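Local coordinates for protein UDP-N-acetylglucosamine 3-dehydrogenase (Acidithiobacillus ferrooxidans, PDB 7BVJ) that catalyses the NAD(+)-dependent oxidation of the glucosamine 3-position of UDP-N-acetylglucosamine to a ketone, a step in lipid A biosynthesis, at residues P218-Y230 and V233-R245. Numbering follows the deposited sequence.
Sequences PARRMRIFWQDRY and VDFLNNTLHIYHR. With F8U ((2R,3R)-2,3-bis(oxidanyl)butane-1,4-disulfonic acid), chain F.
Tyr230 turns the edge of its ring, at CD1, against one face of Tyr243. This is a T-shaped pair, with centroids 4.9 Å apart and planes at 65°. CD1 of Tyr230 comes within 3.6 Å of CG of Tyr243. The two side chains run side by side and point the same way, Tyr230 with CG opposite its backbone N (chi1 158°) and Tyr243 with CG beside its own. Tyr230 OH donates to O07 of the bound disulfonate F8U at 2.8 Å. An alanine in place of Tyr243 is likely to leave the CD1 edge of Tyr230 without its aromatic partner and the Tyr230 ring less fixed beside the ligand. Paired backbone N-H...O bonds join Tyr230 with Tyr243, and Met222 with Val233, in antiparallel register. At one end, Arg245 NH1 meets Asp228 OD1 in a salt bridge of 2.7 Å, nearly straight at 176°. At the other, Leu236 CD1 sits over one face of the Arg220 guanidinium, 3.2 Å from NE. Asp234 OD1 accepts from Asn237 N, an Asx motif in the turn before strand 239-245. Arg221 and Arg223 are both salt-bridged to Glu143. These are two consecutive hairpins of the C-terminal domain's mixed sheet, between strands 139-147 and 256-261, with helix 124-132 packed on Val233 and Phe235.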
ATOM      1  N   PRO A 218       5.014 -18.295  -2.625  1.00 37.00           N
ATOM      2  CA  PRO A 218       4.455 -17.083  -2.012  1.00 38.92           C
ATOM      3  C   PRO A 218       3.523 -17.415  -0.851  1.00 37.75           C
ATOM      4  O   PRO A 218       2.914 -18.487  -0.793  1.00 35.28           O
ATOM      5  CB  PRO A 218       3.689 -16.422  -3.165  1.00 32.43           C
ATOM      6  CG  PRO A 218       4.210 -17.074  -4.413  1.00 45.48           C
ATOM      7  CD  PRO A 218       4.596 -18.454  -4.024  1.00 39.73           C
ATOM      8  N   ALA A 219       3.428 -16.478   0.085  1.00 36.30           N
ATOM      9  CA  ALA A 219       2.508 -16.609   1.212  1.00 32.84           C
ATOM     10  C   ALA A 219       2.144 -15.215   1.698  1.00 31.81           C
ATOM     11  O   ALA A 219       3.031 -14.429   2.040  1.00 29.09           O
ATOM     12  CB  ALA A 219       3.127 -17.431   2.338  1.00 40.00           C
ATOM     13  N   ARG A 220       0.848 -14.905   1.710  1.00 27.13           N
ATOM     14  CA  ARG A 220       0.327 -13.592   2.097  1.00 26.90           C
ATOM     15  C   ARG A 220      -0.856 -13.855   3.018  1.00 31.08           C
ATOM     16  O   ARG A 220      -1.987 -14.015   2.539  1.00 26.85           O
ATOM     17  CB  ARG A 220      -0.097 -12.779   0.873  1.00 24.70           C
ATOM     18  CG  ARG A 220       0.969 -11.920   0.266  1.00 31.42           C
ATOM     19  CD  ARG A 220       0.388 -11.073  -0.834  1.00 27.94           C
ATOM     20  NE  ARG A 220       1.111 -11.244  -2.084  1.00 42.10           N
ATOM     21  CZ  ARG A 220       0.797 -10.631  -3.224  1.00 49.86           C
ATOM     22  NH1 ARG A 220      -0.249  -9.804  -3.271  1.00 33.99           N
ATOM     23  NH2 ARG A 220       1.526 -10.845  -4.319  1.00 44.19           N
ATOM     24  N   ARG A 221      -0.594 -13.899   4.325  1.00 26.62           N
ATOM     25  CA  ARG A 221      -1.607 -14.287   5.291  1.00 22.30           C
ATOM     26  C   ARG A 221      -1.599 -13.337   6.482  1.00 25.43           C
ATOM     27  O   ARG A 221      -0.583 -12.694   6.781  1.00 24.82           O
ATOM     28  CB  ARG A 221      -1.393 -15.736   5.724  1.00 31.32           C
ATOM     29  CG  ARG A 221      -1.562 -16.723   4.556  1.00 39.41           C
ATOM     30  CD  ARG A 221      -1.583 -18.176   5.003  1.00 39.28           C
ATOM     31  NE  ARG A 221      -0.526 -18.483   5.962  1.00 48.51           N
ATOM     32  CZ  ARG A 221       0.593 -19.139   5.668  1.00 51.01           C
ATOM     33  NH1 ARG A 221       0.816 -19.564   4.428  1.00 48.29           N
ATOM     34  NH2 ARG A 221       1.493 -19.369   6.618  1.00 51.50           N
ATOM     35  N   MET A 222      -2.760 -13.229   7.136  1.00 23.01           N
ATOM     36  CA  MET A 222      -2.900 -12.444   8.363  1.00 21.93           C
ATOM     37  C   MET A 222      -3.943 -13.085   9.261  1.00 27.98           C
ATOM     38  O   MET A 222      -5.099 -13.259   8.859  1.00 27.26           O
ATOM     39  CB  MET A 222      -3.294 -10.991   8.085  1.00 20.36           C
ATOM     40  CG  MET A 222      -3.404 -10.138   9.367  1.00 19.37           C
ATOM     41  SD  MET A 222      -3.827  -8.402   9.055  1.00 29.23           S
ATOM     42  CE  MET A 222      -2.228  -7.764   8.606  1.00 21.51           C
ATOM     43  N   ARG A 223      -3.546 -13.411  10.481  1.00 20.59           N
ATOM     44  CA  ARG A 223      -4.475 -13.802  11.520  1.00 21.38           C
ATOM     45  C   ARG A 223      -4.684 -12.623  12.469  1.00 25.02           C
ATOM     46  O   ARG A 223      -3.750 -11.868  12.769  1.00 20.41           O
ATOM     47  CB  ARG A 223      -3.958 -15.047  12.248  1.00 21.18           C
ATOM     48  CG  ARG A 223      -4.035 -16.283  11.347  1.00 27.98           C
ATOM     49  CD  ARG A 223      -3.249 -17.481  11.877  1.00 28.58           C
ATOM     50  NE  ARG A 223      -1.814 -17.214  12.007  1.00 35.93           N
ATOM     51  CZ  ARG A 223      -0.937 -17.227  11.000  1.00 35.54           C
ATOM     52  NH1 ARG A 223      -1.316 -17.494   9.754  1.00 34.20           N
ATOM     53  NH2 ARG A 223       0.330 -16.966  11.244  1.00 28.02           N
ATOM     54  N   ILE A 224      -5.934 -12.430  12.882  1.00 22.09           N
ATOM     55  CA  ILE A 224      -6.359 -11.265  13.641  1.00 19.31           C
ATOM     56  C   ILE A 224      -7.194 -11.747  14.821  1.00 23.54           C
ATOM     57  O   ILE A 224      -8.121 -12.547  14.645  1.00 23.20           O
ATOM     58  CB  ILE A 224      -7.157 -10.294  12.758  1.00 23.87           C
ATOM     59  CG1 ILE A 224      -6.421 -10.032  11.431  1.00 20.70           C
ATOM     60  CG2 ILE A 224      -7.443  -9.030  13.508  1.00 22.00           C
ATOM     61  CD1 ILE A 224      -7.119  -9.038  10.532  1.00 19.40           C
ATOM     62  N   PHE A 225      -6.867 -11.266  16.018  1.00 24.49           N
ATOM     63  CA  PHE A 225      -7.493 -11.703  17.258  1.00 21.81           C
ATOM     64  C   PHE A 225      -8.145 -10.515  17.951  1.00 20.82           C
ATOM     65  O   PHE A 225      -7.466  -9.538  18.310  1.00 19.75           O
ATOM     66  CB  PHE A 225      -6.469 -12.353  18.198  1.00 24.80           C
ATOM     67  CG  PHE A 225      -5.773 -13.562  17.628  1.00 24.32           C
ATOM     68  CD1 PHE A 225      -6.134 -14.842  18.029  1.00 26.92           C
ATOM     69  CD2 PHE A 225      -4.731 -13.419  16.711  1.00 21.95           C
ATOM     70  CE1 PHE A 225      -5.479 -15.957  17.501  1.00 24.01           C
ATOM     71  CE2 PHE A 225      -4.079 -14.529  16.188  1.00 19.40           C
ATOM     72  CZ  PHE A 225      -4.458 -15.795  16.584  1.00 20.79           C
ATOM     73  N   TRP A 226      -9.460 -10.611  18.137  1.00 32.79           N
ATOM     74  CA  TRP A 226     -10.229  -9.777  19.045  1.00 30.12           C
ATOM     75  C   TRP A 226     -10.549 -10.596  20.286  1.00 29.55           C
ATOM     76  O   TRP A 226     -10.254 -11.790  20.365  1.00 28.12           O
ATOM     77  CB  TRP A 226     -11.521  -9.275  18.392  1.00 21.43           C
ATOM     78  CG  TRP A 226     -11.344  -8.376  17.201  1.00 22.17           C
ATOM     79  CD1 TRP A 226     -11.378  -7.008  17.195  1.00 21.39           C
ATOM     80  CD2 TRP A 226     -11.144  -8.776  15.841  1.00 24.10           C
ATOM     81  NE1 TRP A 226     -11.192  -6.537  15.924  1.00 22.00           N
ATOM     82  CE2 TRP A 226     -11.051  -7.600  15.070  1.00 22.15           C
ATOM     83  CE3 TRP A 226     -11.016 -10.016  15.202  1.00 22.56           C
ATOM     84  CZ2 TRP A 226     -10.846  -7.625  13.689  1.00 22.24           C
ATOM     85  CZ3 TRP A 226     -10.820 -10.042  13.847  1.00 20.35           C
ATOM     86  CH2 TRP A 226     -10.748  -8.851  13.091  1.00 16.89           C
ATOM     87  N   GLN A 227     -11.187  -9.948  21.262  1.00 32.65           N
ATOM     88  CA  GLN A 227     -11.557 -10.641  22.492  1.00 37.52           C
ATOM     89  C   GLN A 227     -12.544 -11.777  22.250  1.00 36.15           C
ATOM     90  O   GLN A 227     -12.602 -12.719  23.047  1.00 40.41           O
ATOM     91  CB  GLN A 227     -12.152  -9.640  23.480  1.00 36.22           C
ATOM     92  CG  GLN A 227     -12.082 -10.071  24.918  1.00 38.72           C
ATOM     93  CD  GLN A 227     -11.752  -8.917  25.834  1.00 47.81           C
ATOM     94  OE1 GLN A 227     -11.310  -7.854  25.382  1.00 52.82           O
ATOM     95  NE2 GLN A 227     -11.957  -9.116  27.132  1.00 45.50           N
ATOM     96  N   ASP A 228     -13.323 -11.722  21.172  1.00 36.98           N
ATOM     97  CA  ASP A 228     -14.339 -12.740  20.949  1.00 36.49           C
ATOM     98  C   ASP A 228     -14.335 -13.301  19.537  1.00 36.00           C
ATOM     99  O   ASP A 228     -15.277 -14.019  19.179  1.00 37.35           O
ATOM    100  CB  ASP A 228     -15.727 -12.183  21.272  1.00 36.42           C
ATOM    101  CG  ASP A 228     -15.918 -11.943  22.748  1.00 42.08           C
ATOM    102  OD1 ASP A 228     -15.690 -12.896  23.536  1.00 46.35           O
ATOM    103  OD2 ASP A 228     -16.281 -10.801  23.116  1.00 44.78           O
ATOM    104  N   ARG A 229     -13.308 -13.015  18.733  1.00 30.32           N
ATOM    105  CA  ARG A 229     -13.294 -13.437  17.338  1.00 30.42           C
ATOM    106  C   ARG A 229     -11.876 -13.761  16.903  1.00 32.87           C
ATOM    107  O   ARG A 229     -10.899 -13.259  17.467  1.00 32.59           O
ATOM    108  CB  ARG A 229     -13.853 -12.365  16.396  1.00 28.54           C
ATOM    109  CG  ARG A 229     -15.339 -12.416  16.224  1.00 37.99           C
ATOM    110  CD  ARG A 229     -15.925 -11.057  15.918  1.00 30.32           C
ATOM    111  NE  ARG A 229     -17.169 -10.841  16.667  1.00 35.47           N
ATOM    112  CZ  ARG A 229     -18.283 -11.561  16.517  1.00 44.95           C
ATOM    113  NH1 ARG A 229     -18.338 -12.560  15.638  1.00 47.61           N
ATOM    114  NH2 ARG A 229     -19.353 -11.285  17.258  1.00 47.92           N
ATOM    115  N   TYR A 230     -11.783 -14.589  15.868  1.00 28.02           N
ATOM    116  CA  TYR A 230     -10.515 -14.856  15.201  1.00 29.39           C
ATOM    117  C   TYR A 230     -10.738 -14.811  13.698  1.00 26.53           C
ATOM    118  O   TYR A 230     -11.537 -15.584  13.170  1.00 27.82           O
ATOM    119  CB  TYR A 230      -9.961 -16.205  15.651  1.00 26.52           C
ATOM    120  CG  TYR A 230      -8.972 -16.907  14.745  1.00 31.40           C
ATOM    121  CD1 TYR A 230      -9.397 -17.881  13.848  1.00 34.55           C
ATOM    122  CD2 TYR A 230      -7.608 -16.659  14.843  1.00 26.50           C
ATOM    123  CE1 TYR A 230      -8.501 -18.560  13.041  1.00 36.36           C
ATOM    124  CE2 TYR A 230      -6.696 -17.336  14.041  1.00 33.24           C
ATOM    125  CZ  TYR A 230      -7.148 -18.290  13.143  1.00 35.23           C
ATOM    126  OH  TYR A 230      -6.257 -18.973  12.344  1.00 29.44           O
ATOM    127  N   VAL A 233      -7.058 -14.531   7.202  1.00 22.87           N
ATOM    128  CA  VAL A 233      -7.138 -13.970   5.864  1.00 25.07           C
ATOM    129  C   VAL A 233      -5.993 -14.549   5.044  1.00 27.91           C
ATOM    130  O   VAL A 233      -4.819 -14.413   5.422  1.00 23.03           O
ATOM    131  CB  VAL A 233      -7.056 -12.437   5.886  1.00 25.58           C
ATOM    132  CG1 VAL A 233      -7.118 -11.879   4.458  1.00 26.49           C
ATOM    133  CG2 VAL A 233      -8.157 -11.849   6.727  1.00 31.04           C
ATOM    134  N   ASP A 234      -6.337 -15.190   3.926  1.00 26.32           N
ATOM    135  CA  ASP A 234      -5.391 -15.541   2.871  1.00 22.98           C
ATOM    136  C   ASP A 234      -5.577 -14.506   1.768  1.00 30.59           C
ATOM    137  O   ASP A 234      -6.517 -14.595   0.967  1.00 28.50           O
ATOM    138  CB  ASP A 234      -5.640 -16.946   2.348  1.00 24.30           C
ATOM    139  CG  ASP A 234      -4.502 -17.464   1.478  1.00 32.93           C
ATOM    140  OD1 ASP A 234      -3.776 -16.671   0.796  1.00 28.34           O
ATOM    141  OD2 ASP A 234      -4.349 -18.699   1.475  1.00 33.16           O
ATOM    142  N   PHE A 235      -4.693 -13.506   1.769  1.00 28.70           N
ATOM    143  CA  PHE A 235      -4.731 -12.445   0.773  1.00 26.55           C
ATOM    144  C   PHE A 235      -4.549 -13.002  -0.634  1.00 32.48           C
ATOM    145  O   PHE A 235      -5.242 -12.585  -1.573  1.00 27.42           O
ATOM    146  CB  PHE A 235      -3.640 -11.416   1.076  1.00 27.82           C
ATOM    147  CG  PHE A 235      -3.960 -10.509   2.235  1.00 28.26           C
ATOM    148  CD1 PHE A 235      -3.222 -10.570   3.408  1.00 31.92           C
ATOM    149  CD2 PHE A 235      -4.990  -9.588   2.144  1.00 30.86           C
ATOM    150  CE1 PHE A 235      -3.514  -9.731   4.488  1.00 30.64           C
ATOM    151  CE2 PHE A 235      -5.297  -8.741   3.212  1.00 30.98           C
ATOM    152  CZ  PHE A 235      -4.554  -8.812   4.386  1.00 31.56           C
ATOM    153  N   LEU A 236      -3.618 -13.943  -0.799  1.00 28.73           N
ATOM    154  CA  LEU A 236      -3.313 -14.475  -2.123  1.00 32.20           C
ATOM    155  C   LEU A 236      -4.512 -15.208  -2.704  1.00 33.38           C
ATOM    156  O   LEU A 236      -4.952 -14.921  -3.825  1.00 28.64           O
ATOM    157  CB  LEU A 236      -2.102 -15.408  -2.042  1.00 32.65           C
ATOM    158  CG  LEU A 236      -0.990 -15.161  -3.052  1.00 38.45           C
ATOM    159  CD1 LEU A 236      -0.675 -13.676  -3.138  1.00 39.06           C
ATOM    160  CD2 LEU A 236       0.240 -15.954  -2.653  1.00 38.13           C
ATOM    161  N   ASN A 237      -5.065 -16.147  -1.942  1.00 31.99           N
ATOM    162  CA  ASN A 237      -6.183 -16.949  -2.406  1.00 32.87           C
ATOM    163  C   ASN A 237      -7.529 -16.278  -2.183  1.00 31.19           C
ATOM    164  O   ASN A 237      -8.551 -16.849  -2.565  1.00 35.78           O
ATOM    165  CB  ASN A 237      -6.128 -18.319  -1.737  1.00 32.47           C
ATOM    166  CG  ASN A 237      -4.841 -19.060  -2.074  1.00 35.28           C
ATOM    167  OD1 ASN A 237      -4.191 -18.758  -3.075  1.00 38.02           O
ATOM    168  ND2 ASN A 237      -4.462 -20.019  -1.240  1.00 38.49           N
ATOM    169  N   ASN A 238      -7.536 -15.073  -1.605  1.00 27.67           N
ATOM    170  CA  ASN A 238      -8.734 -14.257  -1.398  1.00 28.64           C
ATOM    171  C   ASN A 238      -9.786 -14.981  -0.550  1.00 35.86           C
ATOM    172  O   ASN A 238     -10.977 -15.004  -0.887  1.00 25.37           O
ATOM    173  CB  ASN A 238      -9.321 -13.798  -2.741  1.00 30.52           C
ATOM    174  CG  ASN A 238     -10.214 -12.561  -2.611  1.00 34.64           C
ATOM    175  OD1 ASN A 238      -9.798 -11.528  -2.083  1.00 37.06           O
ATOM    176  ND2 ASN A 238     -11.445 -12.665  -3.100  1.00 38.13           N
ATOM    177  N   THR A 239      -9.347 -15.551   0.581  1.00 28.69           N
ATOM    178  CA  THR A 239     -10.267 -16.229   1.491  1.00 26.35           C
ATOM    179  C   THR A 239     -10.234 -15.616   2.882  1.00 26.87           C
ATOM    180  O   THR A 239      -9.196 -15.138   3.346  1.00 20.31           O
ATOM    181  CB  THR A 239      -9.962 -17.732   1.614  1.00 32.21           C
ATOM    182  OG1 THR A 239      -8.665 -17.920   2.189  1.00 33.00           O
ATOM    183  CG2 THR A 239     -10.023 -18.416   0.246  1.00 33.42           C
ATOM    184  N   LEU A 240     -11.384 -15.668   3.566  1.00 27.51           N
ATOM    185  CA  LEU A 240     -11.519 -15.119   4.910  1.00 27.47           C
ATOM    186  C   LEU A 240     -12.347 -16.059   5.779  1.00 32.66           C
ATOM    187  O   LEU A 240     -13.421 -16.511   5.369  1.00 33.29           O
ATOM    188  CB  LEU A 240     -12.154 -13.720   4.870  1.00 23.02           C
ATOM    189  CG  LEU A 240     -12.810 -13.172   6.141  1.00 20.25           C
ATOM    190  CD1 LEU A 240     -11.788 -12.942   7.234  1.00 24.71           C
ATOM    191  CD2 LEU A 240     -13.522 -11.890   5.826  1.00 27.50           C
ATOM    192  N   HIS A 241     -11.846 -16.353   6.978  1.00 31.90           N
ATOM    193  CA  HIS A 241     -12.535 -17.215   7.932  1.00 32.13           C
ATOM    194  C   HIS A 241     -12.618 -16.518   9.277  1.00 31.85           C
ATOM    195  O   HIS A 241     -11.617 -15.983   9.755  1.00 24.51           O
ATOM    196  CB  HIS A 241     -11.822 -18.556   8.092  1.00 30.64           C
ATOM    197  CG  HIS A 241     -12.038 -19.477   6.942  1.00 33.97           C
ATOM    198  ND1 HIS A 241     -13.034 -20.429   6.931  1.00 38.16           N
ATOM    199  CD2 HIS A 241     -11.418 -19.563   5.742  1.00 35.32           C
ATOM    200  CE1 HIS A 241     -12.999 -21.083   5.782  1.00 39.12           C
ATOM    201  NE2 HIS A 241     -12.035 -20.571   5.039  1.00 33.59           N
ATOM    202  N   ILE A 242     -13.800 -16.539   9.886  1.00 28.08           N
ATOM    203  CA  ILE A 242     -14.046 -15.875  11.160  1.00 26.76           C
ATOM    204  C   ILE A 242     -14.578 -16.909  12.134  1.00 31.82           C
ATOM    205  O   ILE A 242     -15.601 -17.549  11.872  1.00 33.34           O
ATOM    206  CB  ILE A 242     -15.031 -14.707  11.013  1.00 29.51           C
ATOM    207  CG1 ILE A 242     -14.503 -13.711   9.988  1.00 26.54           C
ATOM    208  CG2 ILE A 242     -15.277 -14.028  12.349  1.00 27.51           C
ATOM    209  CD1 ILE A 242     -15.483 -12.593   9.669  1.00 27.24           C
ATOM    210  N   TYR A 243     -13.888 -17.076  13.253  1.00 28.70           N
ATOM    211  CA  TYR A 243     -14.294 -18.015  14.285  1.00 36.52           C
ATOM    212  C   TYR A 243     -14.875 -17.225  15.448  1.00 38.48           C
ATOM    213  O   TYR A 243     -14.280 -16.229  15.881  1.00 38.93           O
ATOM    214  CB  TYR A 243     -13.124 -18.881  14.773  1.00 35.25           C
ATOM    215  CG  TYR A 243     -12.436 -19.756  13.730  1.00 43.99           C
ATOM    216  CD1 TYR A 243     -12.665 -19.582  12.364  1.00 43.89           C
ATOM    217  CD2 TYR A 243     -11.538 -20.752  14.115  1.00 44.28           C
ATOM    218  CE1 TYR A 243     -12.027 -20.367  11.413  1.00 45.30           C
ATOM    219  CE2 TYR A 243     -10.896 -21.553  13.167  1.00 44.59           C
ATOM    220  CZ  TYR A 243     -11.150 -21.354  11.816  1.00 51.40           C
ATOM    221  OH  TYR A 243     -10.533 -22.129  10.853  1.00 48.36           O
ATOM    222  N   HIS A 244     -16.014 -17.688  15.946  0.55 39.45           N
ATOM    223  CA  HIS A 244     -16.577 -17.127  17.199  0.55 44.23           C
ATOM    224  C   HIS A 244     -16.999 -18.298  18.084  0.55 42.94           C
ATOM    225  O   HIS A 244     -17.283 -19.351  17.551  0.55 42.39           O
ATOM    226  CB  HIS A 244     -17.686 -16.103  16.961  0.55 44.95           C
ATOM    227  CG  HIS A 244     -18.486 -16.367  15.742  0.55 45.83           C
ATOM    228  ND1 HIS A 244     -18.491 -15.503  14.674  0.55 43.24           N
ATOM    229  CD2 HIS A 244     -19.294 -17.394  15.420  0.55 47.49           C
ATOM    230  CE1 HIS A 244     -19.249 -15.999  13.727  0.55 48.42           C
ATOM    231  NE2 HIS A 244     -19.764 -17.155  14.169  0.55 49.32           N
ATOM    232  N   ARG A 245     -17.180 -18.051  19.371  1.00 45.27           N
ATOM    233  CA  ARG A 245     -17.567 -19.128  20.288  1.00 53.52           C
ATOM    234  C   ARG A 245     -18.990 -19.607  19.978  1.00 50.70           C
ATOM    235  O   ARG A 245     -19.946 -18.826  20.048  1.00 52.72           O
ATOM    236  CB  ARG A 245     -17.434 -18.661  21.739  1.00 49.57           C
ATOM    237  CG  ARG A 245     -16.053 -18.084  22.046  1.00 51.78           C
ATOM    238  CD  ARG A 245     -15.842 -17.777  23.528  1.00 46.54           C
ATOM    239  NE  ARG A 245     -15.390 -16.397  23.738  1.00 51.28           N
ATOM    240  CZ  ARG A 245     -14.232 -16.056  24.304  1.00 46.67           C
ATOM    241  NH1 ARG A 245     -13.915 -14.775  24.456  1.00 41.05           N
ATOM    242  NH2 ARG A 245     -13.394 -16.996  24.725  1.00 48.30           N
TER
HETATM  243  C01 F8U F 402      -1.349 -20.842  12.223  0.78 37.37           C
HETATM  244  C02 F8U F 402      -1.678 -21.989  11.258  0.78 36.43           C
HETATM  245  C03 F8U F 402      -2.901 -21.872  10.350  0.78 36.81           C
HETATM  246  C04 F8U F 402      -4.001 -20.916  10.772  0.78 37.17           C
HETATM  247  O06 F8U F 402      -5.636 -22.110   8.789  0.78 43.53           O
HETATM  248  O07 F8U F 402      -6.715 -20.834  10.353  0.78 36.97           O
HETATM  249  O08 F8U F 402      -5.240 -19.856   8.643  0.78 38.82           O
HETATM  250  O09 F8U F 402      -3.475 -23.125  10.284  0.78 37.04           O
HETATM  251  O10 F8U F 402      -0.624 -22.121  10.366  0.78 42.75           O
HETATM  252  O12 F8U F 402      -1.713 -21.434  14.950  0.78 35.67           O
HETATM  253  O13 F8U F 402      -2.707 -19.505  14.276  0.78 31.44           O
HETATM  254  O14 F8U F 402      -3.629 -21.594  13.363  0.78 49.18           O
HETATM  255  S05 F8U F 402      -5.425 -20.903   9.625  0.78 45.45           S
HETATM  256  S11 F8U F 402      -2.371 -20.868  13.739  0.78 53.49           S
HETATM  257  O   HOH W   1      -1.056 -17.147   0.952  1.00 29.84           O
HETATM  258  O   HOH W   2     -17.514 -15.547  20.446  1.00 46.02           O